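Local coordinates for protein cysteine protease (Listeria monocytogenes, PDB 5HU4) that cleaves the C-terminal sorting signal of surface proteins and, through a thioester intermediate, attaches them covalently to the cell wall, at residues A[72-77]-A[131-136]; A[79-84]-A[126-131]; A[103-108]-A[122-127]. All coordinates share one frame; numbering follows the deposited sequence.

How the contacts relate
All three contacts use strand 119-132, at successive points along it. Contact 3 lies deepest, with its centre about 9 Å from the centre of the chain, and pairs this strand with strand 105-111 through regular backbone bonds and mostly buried apolar residues, with a salt-bridge network at one end. Contact 2, about 12 Å out, turns to the other neighbour, strand 78-91; a bulge interrupts its ladder, and its polar face carries carboxylates and a lysine. Contact 1 is a surface contact, about 15 Å from that centre, where the ladder has shrunk to one backbone bond and a leucine. Tyr82 ties contacts 2 and 3 together: its CD2 lies 3.2 Å from Gly125 O.

Contact 1 (A[72-77]-A[131-136]); sequences YLTDLE and EKLTKE
Leu133 meets Glu77 with its backbone and Thr74 and Leu76 with its side chain. Its N donates to Glu77 O at 3.0 Å, and the N-H points almost straight at the oxygen (170°), although the nitrogen stands above the carbonyl plane. With CG anti to the backbone N (chi1 -170°), the leucine reaches toward Thr74, crossing that side chain at about a right angle. Its CD2 touches Thr74 OG1 at 3.5 Å and Leu76 CA at 3.7 Å, while Leu76 CG adds a looser apolar contact. Two side-chain turns shape the surface against which the methyl rests. In an ST turn, Leu76 N donates to Thr74 OG1 at 3.0 Å; in the overlapping Asx turn, Glu77 N reaches Asp75 OD1 at 2.9 Å, meeting the oxygen from above the carboxylate plane. This is the turn between strands 70-74 and 78-91 of the sortase beta fold, packed against the exit of strand 119-132. Farther out, Thr74 OG1 also bonds Asn78 O, Asp75 OD1 accepts from Asn78 N, and Asp75 OD2 bonds Tyr80 OH, which together fix the turn. Beyond Leu133, Thr134 occupies the N-cap position of helix 135-141, whose Glu138 touches both Leu76 and Leu133.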
loop_
_atom_site.group_PDB
_atom_site.type_symbol
_atom_site.label_atom_id
_atom_site.label_comp_id
_atom_site.label_asym_id
_atom_site.label_seq_id
_atom_site.Cartn_x
_atom_site.Cartn_y
_atom_site.Cartn_z
ATOM N N TYR A 72 -5.953 3.477 4.078
ATOM C CA TYR A 72 -7.254 2.913 3.747
ATOM C C TYR A 72 -7.161 1.954 2.571
ATOM O O TYR A 72 -6.571 2.267 1.540
ATOM C CB TYR A 72 -8.256 4.028 3.455
ATOM C CG TYR A 72 -8.493 4.922 4.648
ATOM C CD1 TYR A 72 -9.423 4.580 5.620
ATOM C CD2 TYR A 72 -7.778 6.101 4.811
ATOM C CE1 TYR A 72 -9.639 5.390 6.716
ATOM C CE2 TYR A 72 -7.989 6.918 5.903
ATOM C CZ TYR A 72 -8.919 6.556 6.854
ATOM O OH TYR A 72 -9.135 7.366 7.945
ATOM N N LEU A 73 -7.750 0.777 2.750
ATOM C CA LEU A 73 -7.708 -0.277 1.750
ATOM C C LEU A 73 -9.108 -0.838 1.549
ATOM O O LEU A 73 -9.854 -1.011 2.513
ATOM C CB LEU A 73 -6.741 -1.379 2.187
ATOM C CG LEU A 73 -6.499 -2.565 1.255
ATOM C CD1 LEU A 73 -5.795 -2.120 -0.018
ATOM C CD2 LEU A 73 -5.696 -3.639 1.975
ATOM N N THR A 74 -9.474 -1.117 0.302
ATOM C CA THR A 74 -10.801 -1.655 0.026
ATOM C C THR A 74 -10.816 -2.631 -1.147
ATOM O O THR A 74 -10.029 -2.514 -2.088
ATOM C CB THR A 74 -11.819 -0.526 -0.252
ATOM O OG1 THR A 74 -13.142 -1.074 -0.313
ATOM C CG2 THR A 74 -11.503 0.186 -1.562
ATOM N N ASP A 75 -11.713 -3.609 -1.063
ATOM C CA ASP A 75 -11.963 -4.538 -2.156
ATOM C C ASP A 75 -13.327 -4.226 -2.759
ATOM O O ASP A 75 -13.911 -5.050 -3.466
ATOM C CB ASP A 75 -11.900 -5.988 -1.669
ATOM C CG ASP A 75 -12.702 -6.216 -0.396
ATOM O OD1 ASP A 75 -13.518 -5.342 -0.032
ATOM O OD2 ASP A 75 -12.518 -7.276 0.238
ATOM N N LEU A 76 -13.811 -3.021 -2.451
ATOM C CA LEU A 76 -15.137 -2.534 -2.834
ATOM C C LEU A 76 -16.262 -3.343 -2.190
ATOM O O LEU A 76 -17.408 -3.296 -2.634
ATOM C CB LEU A 76 -15.298 -2.518 -4.357
ATOM C CG LEU A 76 -15.231 -1.124 -4.988
ATOM C CD1 LEU A 76 -13.854 -0.506 -4.801
ATOM C CD2 LEU A 76 -15.606 -1.175 -6.462
ATOM N N GLU A 77 -15.927 -4.072 -1.130
ATOM C CA GLU A 77 -16.928 -4.719 -0.291
ATOM C C GLU A 77 -16.753 -4.239 1.145
ATOM O O GLU A 77 -17.722 -3.897 1.824
ATOM C CB GLU A 77 -16.817 -6.244 -0.368
ATOM C CG GLU A 77 -17.145 -6.829 -1.734
ATOM C CD GLU A 77 -18.550 -6.491 -2.204
ATOM O OE1 GLU A 77 -19.469 -6.459 -1.359
ATOM O OE2 GLU A 77 -18.734 -6.259 -3.418
ATOM N N GLU A 131 -14.948 -2.261 8.208
ATOM C CA GLU A 131 -16.366 -1.964 8.040
ATOM C C GLU A 131 -16.813 -2.047 6.584
ATOM O O GLU A 131 -16.002 -1.926 5.664
ATOM C CB GLU A 131 -16.689 -0.580 8.608
ATOM C CG GLU A 131 -15.644 0.482 8.314
ATOM C CD GLU A 131 -15.977 1.815 8.956
ATOM O OE1 GLU A 131 -15.041 2.521 9.389
ATOM O OE2 GLU A 131 -17.176 2.156 9.029
ATOM N N LYS A 132 -18.112 -2.262 6.392
ATOM C CA LYS A 132 -18.703 -2.364 5.063
ATOM C C LYS A 132 -18.496 -1.074 4.280
ATOM O O LYS A 132 -18.748 0.017 4.795
ATOM C CB LYS A 132 -20.198 -2.681 5.171
ATOM C CG LYS A 132 -20.704 -3.698 4.161
ATOM C CD LYS A 132 -22.193 -3.951 4.333
ATOM C CE LYS A 132 -23.020 -2.868 3.661
ATOM N NZ LYS A 132 -23.116 -3.087 2.191
ATOM N N LEU A 133 -18.035 -1.196 3.040
ATOM C CA LEU A 133 -17.839 -0.019 2.207
ATOM C C LEU A 133 -19.171 0.520 1.705
ATOM O O LEU A 133 -19.958 -0.202 1.092
ATOM C CB LEU A 133 -16.925 -0.323 1.020
ATOM C CG LEU A 133 -16.495 0.940 0.269
ATOM C CD1 LEU A 133 -15.350 1.632 0.994
ATOM C CD2 LEU A 133 -16.123 0.635 -1.175
ATOM N N THR A 134 -19.418 1.794 1.976
ATOM C CA THR A 134 -20.614 2.466 1.493
ATOM C C THR A 134 -20.229 3.505 0.453
ATOM O O THR A 134 -19.040 3.760 0.240
ATOM C CB THR A 134 -21.382 3.141 2.638
ATOM O OG1 THR A 134 -20.492 3.988 3.375
ATOM C CG2 THR A 134 -21.964 2.097 3.579
ATOM N N LYS A 135 -21.226 4.097 -0.197
ATOM C CA LYS A 135 -20.973 5.132 -1.188
ATOM C C LYS A 135 -20.216 6.301 -0.569
ATOM O O LYS A 135 -19.249 6.804 -1.137
ATOM C CB LYS A 135 -22.285 5.621 -1.798
ATOM C CG LYS A 135 -22.674 4.914 -3.089
ATOM C CD LYS A 135 -24.168 4.975 -3.312
ATOM C CE LYS A 135 -24.696 3.644 -3.802
ATOM N NZ LYS A 135 -24.335 2.537 -2.872
ATOM N N GLU A 136 -20.653 6.713 0.617
ATOM C CA GLU A 136 -20.050 7.841 1.323
ATOM C C GLU A 136 -18.588 7.583 1.698
ATOM O O GLU A 136 -17.742 8.462 1.536
ATOM C CB GLU A 136 -20.873 8.175 2.576
ATOM C CG GLU A 136 -20.967 7.041 3.582
ATOM C CD GLU A 136 -21.898 7.345 4.736
ATOM O OE1 GLU A 136 -22.246 8.530 4.926
ATOM O OE2 GLU A 136 -22.279 6.397 5.458
#

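Contact 2 (A[79-84]-A[126-131]); sequences LYEYTV and ELEKTE
Glu81 and the pair Glu128-Lys129 face each other where the antiparallel ladder slips by one residue. Glu81 O takes a bond from Glu128 N at 2.8 Å and a weak one from Lys129 N at 3.4 Å, so one carbonyl serves the amides of both residues on the bulged strand; Glu81 N donates to Lys129 O. On one flank of the bulge Glu131 N donates to Leu79 O, and on the other Thr83 and Glu126 bond reciprocally. A water donates to Glu81 OE1 (2.7 Å) and to Glu131 OE1. Lys129 bends at chi3 to lay CD and CE along Glu81 OE1, and its NZ makes long salt bridges to that oxygen (3.6 Å) and to Glu128 OE2. Glu81 and Glu128 run side by side, their OE2 atoms 3.6 Å apart; Lys129, with Lys70 at long range from Glu128 OE1, may offset part of the repulsion. On the face bearing Tyr80 and Tyr82, Leu127 CD1 sits over the centre of the Tyr82 ring, 3.9 Å from its centroid, a CH-pi contact, and Tyr82 OH bonds Gly41 N. Glu128 and Lys129 set against Glu81, whose carbonyl takes both amides, make a classic beta bulge in the sortase sheet.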
loop_
_atom_site.group_PDB
_atom_site.type_symbol
_atom_site.label_atom_id
_atom_site.label_comp_id
_atom_site.label_asym_id
_atom_site.label_seq_id
_atom_site.Cartn_x
_atom_site.Cartn_y
_atom_site.Cartn_z
ATOM N N LEU A 79 -14.205 -1.756 3.922
ATOM C CA LEU A 79 -13.191 -0.730 4.116
ATOM C C LEU A 79 -12.254 -1.143 5.243
ATOM O O LEU A 79 -12.674 -1.276 6.393
ATOM C CB LEU A 79 -13.837 0.622 4.424
ATOM C CG LEU A 79 -12.900 1.743 4.874
ATOM C CD1 LEU A 79 -11.866 2.042 3.801
ATOM C CD2 LEU A 79 -13.694 2.995 5.218
ATOM N N TYR A 80 -10.985 -1.353 4.907
ATOM C CA TYR A 80 -9.998 -1.782 5.890
ATOM C C TYR A 80 -9.103 -0.618 6.302
ATOM O O TYR A 80 -8.362 -0.074 5.482
ATOM C CB TYR A 80 -9.152 -2.930 5.337
ATOM C CG TYR A 80 -9.970 -4.082 4.800
ATOM C CD1 TYR A 80 -10.337 -4.134 3.460
ATOM C CD2 TYR A 80 -10.384 -5.113 5.632
ATOM C CE1 TYR A 80 -11.087 -5.185 2.966
ATOM C CE2 TYR A 80 -11.135 -6.168 5.147
ATOM C CZ TYR A 80 -11.482 -6.199 3.813
ATOM O OH TYR A 80 -12.230 -7.245 3.323
ATOM N N GLU A 81 -9.176 -0.242 7.575
ATOM C CA GLU A 81 -8.407 0.889 8.077
ATOM C C GLU A 81 -7.184 0.441 8.868
ATOM O O GLU A 81 -7.302 -0.235 9.891
ATOM C CB GLU A 81 -9.288 1.791 8.945
ATOM C CG GLU A 81 -8.535 2.921 9.630
ATOM C CD GLU A 81 -9.462 3.938 10.269
ATOM O OE1 GLU A 81 -10.692 3.831 10.071
ATOM O OE2 GLU A 81 -8.962 4.844 10.968
ATOM N N TYR A 82 -6.008 0.824 8.381
ATOM C CA TYR A 82 -4.758 0.542 9.073
ATOM C C TYR A 82 -4.176 1.823 9.662
ATOM O O TYR A 82 -4.517 2.925 9.230
ATOM C CB TYR A 82 -3.743 -0.105 8.128
ATOM C CG TYR A 82 -4.175 -1.429 7.535
ATOM C CD1 TYR A 82 -5.016 -1.479 6.431
ATOM C CD2 TYR A 82 -3.726 -2.630 8.070
ATOM C CE1 TYR A 82 -5.405 -2.687 5.882
ATOM C CE2 TYR A 82 -4.110 -3.842 7.528
ATOM C CZ TYR A 82 -4.949 -3.865 6.434
ATOM O OH TYR A 82 -5.334 -5.069 5.892
ATOM N N THR A 83 -3.298 1.673 10.646
ATOM C CA THR A 83 -2.600 2.812 11.229
ATOM C C THR A 83 -1.097 2.563 11.221
ATOM O O THR A 83 -0.623 1.588 11.804
ATOM C CB THR A 83 -3.065 3.094 12.669
ATOM O OG1 THR A 83 -4.438 3.507 12.656
ATOM C CG2 THR A 83 -2.220 4.191 13.296
ATOM N N VAL A 84 -0.359 3.446 10.553
ATOM C CA VAL A 84 1.092 3.328 10.444
ATOM C C VAL A 84 1.751 3.239 11.816
ATOM O O VAL A 84 1.561 4.111 12.662
ATOM C CB VAL A 84 1.695 4.521 9.674
ATOM C CG1 VAL A 84 3.214 4.442 9.671
ATOM C CG2 VAL A 84 1.152 4.567 8.254
ATOM N N GLU A 126 -0.812 -1.371 11.317
ATOM C CA GLU A 126 -1.652 -2.381 11.950
ATOM C C GLU A 126 -3.131 -2.097 11.707
ATOM O O GLU A 126 -3.559 -0.941 11.728
ATOM C CB GLU A 126 -1.371 -2.445 13.453
ATOM C CG GLU A 126 0.069 -2.779 13.810
ATOM C CD GLU A 126 0.443 -4.202 13.453
ATOM O OE1 GLU A 126 -0.448 -5.078 13.480
ATOM O OE2 GLU A 126 1.629 -4.447 13.148
ATOM N N LEU A 127 -3.907 -3.153 11.476
ATOM C CA LEU A 127 -5.342 -3.011 11.258
ATOM C C LEU A 127 -6.018 -2.492 12.519
ATOM O O LEU A 127 -5.787 -3.006 13.615
ATOM C CB LEU A 127 -5.961 -4.341 10.831
ATOM C CG LEU A 127 -7.444 -4.322 10.451
ATOM C CD1 LEU A 127 -7.670 -3.532 9.168
ATOM C CD2 LEU A 127 -7.985 -5.739 10.314
ATOM N N GLU A 128 -6.848 -1.468 12.361
ATOM C CA GLU A 128 -7.475 -0.826 13.508
ATOM C C GLU A 128 -8.983 -1.071 13.514
ATOM O O GLU A 128 -9.588 -1.240 14.576
ATOM C CB GLU A 128 -7.151 0.673 13.513
ATOM C CG GLU A 128 -8.284 1.585 13.954
ATOM C CD GLU A 128 -7.876 3.048 13.966
ATOM O OE1 GLU A 128 -6.747 3.356 13.529
ATOM O OE2 GLU A 128 -8.681 3.891 14.413
ATOM N N LYS A 129 -9.582 -1.110 12.325
ATOM C CA LYS A 129 -11.002 -1.431 12.200
ATOM C C LYS A 129 -11.371 -1.882 10.788
ATOM O O LYS A 129 -10.674 -1.572 9.820
ATOM C CB LYS A 129 -11.860 -0.229 12.601
ATOM C CG LYS A 129 -12.038 0.806 11.503
ATOM C CD LYS A 129 -12.663 2.079 12.051
ATOM C CE LYS A 129 -11.717 2.779 13.011
ATOM N NZ LYS A 129 -12.179 4.154 13.346
ATOM N N THR A 130 -12.472 -2.621 10.686
ATOM C CA THR A 130 -12.990 -3.081 9.402
ATOM C C THR A 130 -14.491 -2.816 9.327
ATOM O O THR A 130 -15.224 -3.103 10.272
ATOM C CB THR A 130 -12.723 -4.584 9.187
ATOM O OG1 THR A 130 -11.311 -4.830 9.196
ATOM C CG2 THR A 130 -13.301 -5.050 7.856
ATOM N N GLU A 131 -14.948 -2.261 8.208
ATOM C CA GLU A 131 -16.366 -1.964 8.040
ATOM C C GLU A 131 -16.813 -2.047 6.584
ATOM O O GLU A 131 -16.002 -1.926 5.664
ATOM C CB GLU A 131 -16.689 -0.580 8.608
ATOM C CG GLU A 131 -15.644 0.482 8.314
ATOM C CD GLU A 131 -15.977 1.815 8.956
ATOM O OE1 GLU A 131 -15.041 2.521 9.389
ATOM O OE2 GLU A 131 -17.176 2.156 9.029
HETATM O O HOH W 1 -12.185 2.855 8.108
#

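Contact 3 (A[103-108]-A[122-127])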
loop_
_atom_site.group_PDB
_atom_site.type_symbol
_atom_site.label_atom_id
_atom_site.label_comp_id
_atom_site.label_asym_id
_atom_site.label_seq_id
_atom_site.Cartn_x
_atom_site.Cartn_y
_atom_site.Cartn_z
ATOM N N ASP A 103 -0.601 -11.049 13.171
ATOM C CA ASP A 103 -1.321 -9.792 13.309
ATOM C C ASP A 103 -1.792 -9.305 11.944
ATOM O O ASP A 103 -1.116 -9.516 10.935
ATOM C CB ASP A 103 -0.434 -8.735 13.967
ATOM C CG ASP A 103 0.831 -8.462 13.172
ATOM O OD1 ASP A 103 1.711 -9.350 13.124
ATOM O OD2 ASP A 103 0.945 -7.364 12.591
ATOM N N ALA A 104 -2.954 -8.663 11.910
ATOM C CA ALA A 104 -3.451 -8.070 10.676
ATOM C C ALA A 104 -2.702 -6.771 10.395
ATOM O O ALA A 104 -2.754 -5.832 11.190
ATOM C CB ALA A 104 -4.945 -7.822 10.762
ATOM N N ARG A 105 -2.001 -6.723 9.268
ATOM C CA ARG A 105 -1.177 -5.566 8.942
ATOM C C ARG A 105 -1.091 -5.312 7.442
ATOM O O ARG A 105 -1.343 -6.207 6.634
ATOM C CB ARG A 105 0.233 -5.744 9.503
ATOM C CG ARG A 105 0.961 -6.945 8.925
ATOM C CD ARG A 105 2.460 -6.857 9.152
ATOM N NE ARG A 105 2.803 -6.852 10.569
ATOM C CZ ARG A 105 4.005 -6.540 11.042
ATOM N NH1 ARG A 105 4.980 -6.207 10.208
ATOM N NH2 ARG A 105 4.231 -6.561 12.348
ATOM N N ILE A 106 -0.731 -4.084 7.082
ATOM C CA ILE A 106 -0.445 -3.742 5.696
ATOM C C ILE A 106 1.017 -3.311 5.587
ATOM O O ILE A 106 1.559 -2.679 6.494
ATOM C CB ILE A 106 -1.385 -2.629 5.169
ATOM C CG1 ILE A 106 -1.260 -2.490 3.649
ATOM C CG2 ILE A 106 -1.116 -1.303 5.869
ATOM C CD1 ILE A 106 -2.200 -1.467 3.049
ATOM N N THR A 107 1.661 -3.680 4.485
ATOM C CA THR A 107 3.072 -3.375 4.295
ATOM C C THR A 107 3.314 -2.679 2.961
ATOM O O THR A 107 3.256 -3.304 1.904
ATOM C CB THR A 107 3.936 -4.649 4.367
ATOM O OG1 THR A 107 3.687 -5.327 5.605
ATOM C CG2 THR A 107 5.412 -4.299 4.271
ATOM N N LEU A 108 3.585 -1.380 3.019
ATOM C CA LEU A 108 3.818 -0.593 1.815
ATOM C C LEU A 108 5.307 -0.538 1.486
ATOM O O LEU A 108 6.125 -0.175 2.331
ATOM C CB LEU A 108 3.257 0.820 1.978
ATOM C CG LEU A 108 1.792 0.904 2.413
ATOM C CD1 LEU A 108 1.278 2.330 2.304
ATOM C CD2 LEU A 108 0.936 -0.046 1.591
ATOM N N VAL A 122 10.018 1.163 3.735
ATOM C CA VAL A 122 8.903 0.324 4.153
ATOM C C VAL A 122 8.033 1.020 5.194
ATOM O O VAL A 122 8.539 1.597 6.157
ATOM C CB VAL A 122 9.396 -1.017 4.729
ATOM C CG1 VAL A 122 8.219 -1.921 5.056
ATOM C CG2 VAL A 122 10.331 -1.701 3.748
ATOM N N ALA A 123 6.721 0.963 4.988
ATOM C CA ALA A 123 5.765 1.488 5.953
ATOM C C ALA A 123 4.788 0.392 6.369
ATOM O O ALA A 123 4.073 -0.165 5.533
ATOM C CB ALA A 123 5.019 2.679 5.374
ATOM N N VAL A 124 4.766 0.084 7.662
ATOM C CA VAL A 124 3.883 -0.948 8.192
ATOM C C VAL A 124 2.750 -0.328 9.004
ATOM O O VAL A 124 2.977 0.556 9.832
ATOM C CB VAL A 124 4.656 -1.953 9.074
ATOM C CG1 VAL A 124 3.698 -2.868 9.828
ATOM C CG2 VAL A 124 5.627 -2.764 8.229
ATOM N N GLY A 125 1.528 -0.789 8.754
ATOM C CA GLY A 125 0.372 -0.313 9.490
ATOM C C GLY A 125 -0.468 -1.451 10.035
ATOM O O GLY A 125 -0.798 -2.389 9.310
ATOM N N GLU A 126 -0.812 -1.371 11.317
ATOM C CA GLU A 126 -1.652 -2.381 11.950
ATOM C C GLU A 126 -3.131 -2.097 11.707
ATOM O O GLU A 126 -3.559 -0.941 11.728
ATOM C CB GLU A 126 -1.371 -2.445 13.453
ATOM C CG GLU A 126 0.069 -2.779 13.810
ATOM C CD GLU A 126 0.443 -4.202 13.453
ATOM O OE1 GLU A 126 -0.448 -5.078 13.480
ATOM O OE2 GLU A 126 1.629 -4.447 13.148
ATOM N N LEU A 127 -3.907 -3.153 11.476
ATOM C CA LEU A 127 -5.342 -3.011 11.258
ATOM C C LEU A 127 -6.018 -2.492 12.519
ATOM O O LEU A 127 -5.787 -3.006 13.615
ATOM C CB LEU A 127 -5.961 -4.341 10.831
ATOM C CG LEU A 127 -7.444 -4.322 10.451
ATOM C CD1 LEU A 127 -7.670 -3.532 9.168
ATOM C CD2 LEU A 127 -7.985 -5.739 10.314
#
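Arg105 leaves its strand with CG between the backbone N and the carbonyl carbon (chi1 62°) and bends again at chi3, which folds the guanidinium back beside Asp103 and over Val124. Asp103 adopts a similar first torsion, presenting OD2 to the guanidinium edge. The resulting salt bridge is well directed: Arg105 NE donates at 2.8 Å, 171° at the hydrogen, to the syn lone pair of Asp103 OD2, which lies in the guanidinium plane. Val124 CG1 rests on one face of that plane, offset toward the rim and 3.6 Å from Arg105 NH1, so an apolar surface and an in-plane acceptor together probably limit the group's rotation. Glu126 runs alongside Arg105, but its carboxylate is turned 80° from the guanidinium; OE2 stands 3.4 Å from Arg105 NH2 and out of its plane, so the attraction is one of charge alone. Asp103 OD2 and Glu126 OE1, two acceptors, are modelled 2.8 Å apart, a doubtfully short approach; the arginine probably moderates the repulsion between the acids.

Behind these polar ends the ladder is regular. Ile106 and Gly125 exchange two bonds, Leu108 and Ala123 two more, and Leu127 N donates to Ala104 O at 2.9 Å. Ile106 CG2 packs at 3.6 Å from Gly125 O, and Ala104 CB meets Leu127 CB at the open end of the hairpin. Thr107 OG1 bonds Asn44 OD1 of strand 44-48, which flanks 105-111 on its other edge. Strands 105-111 and 119-132 form an antiparallel beta hairpin of the sortase fold, with the thioester-forming Cys111 at the end of strand 105-111 and its side chain about 10 Å from that of Val122.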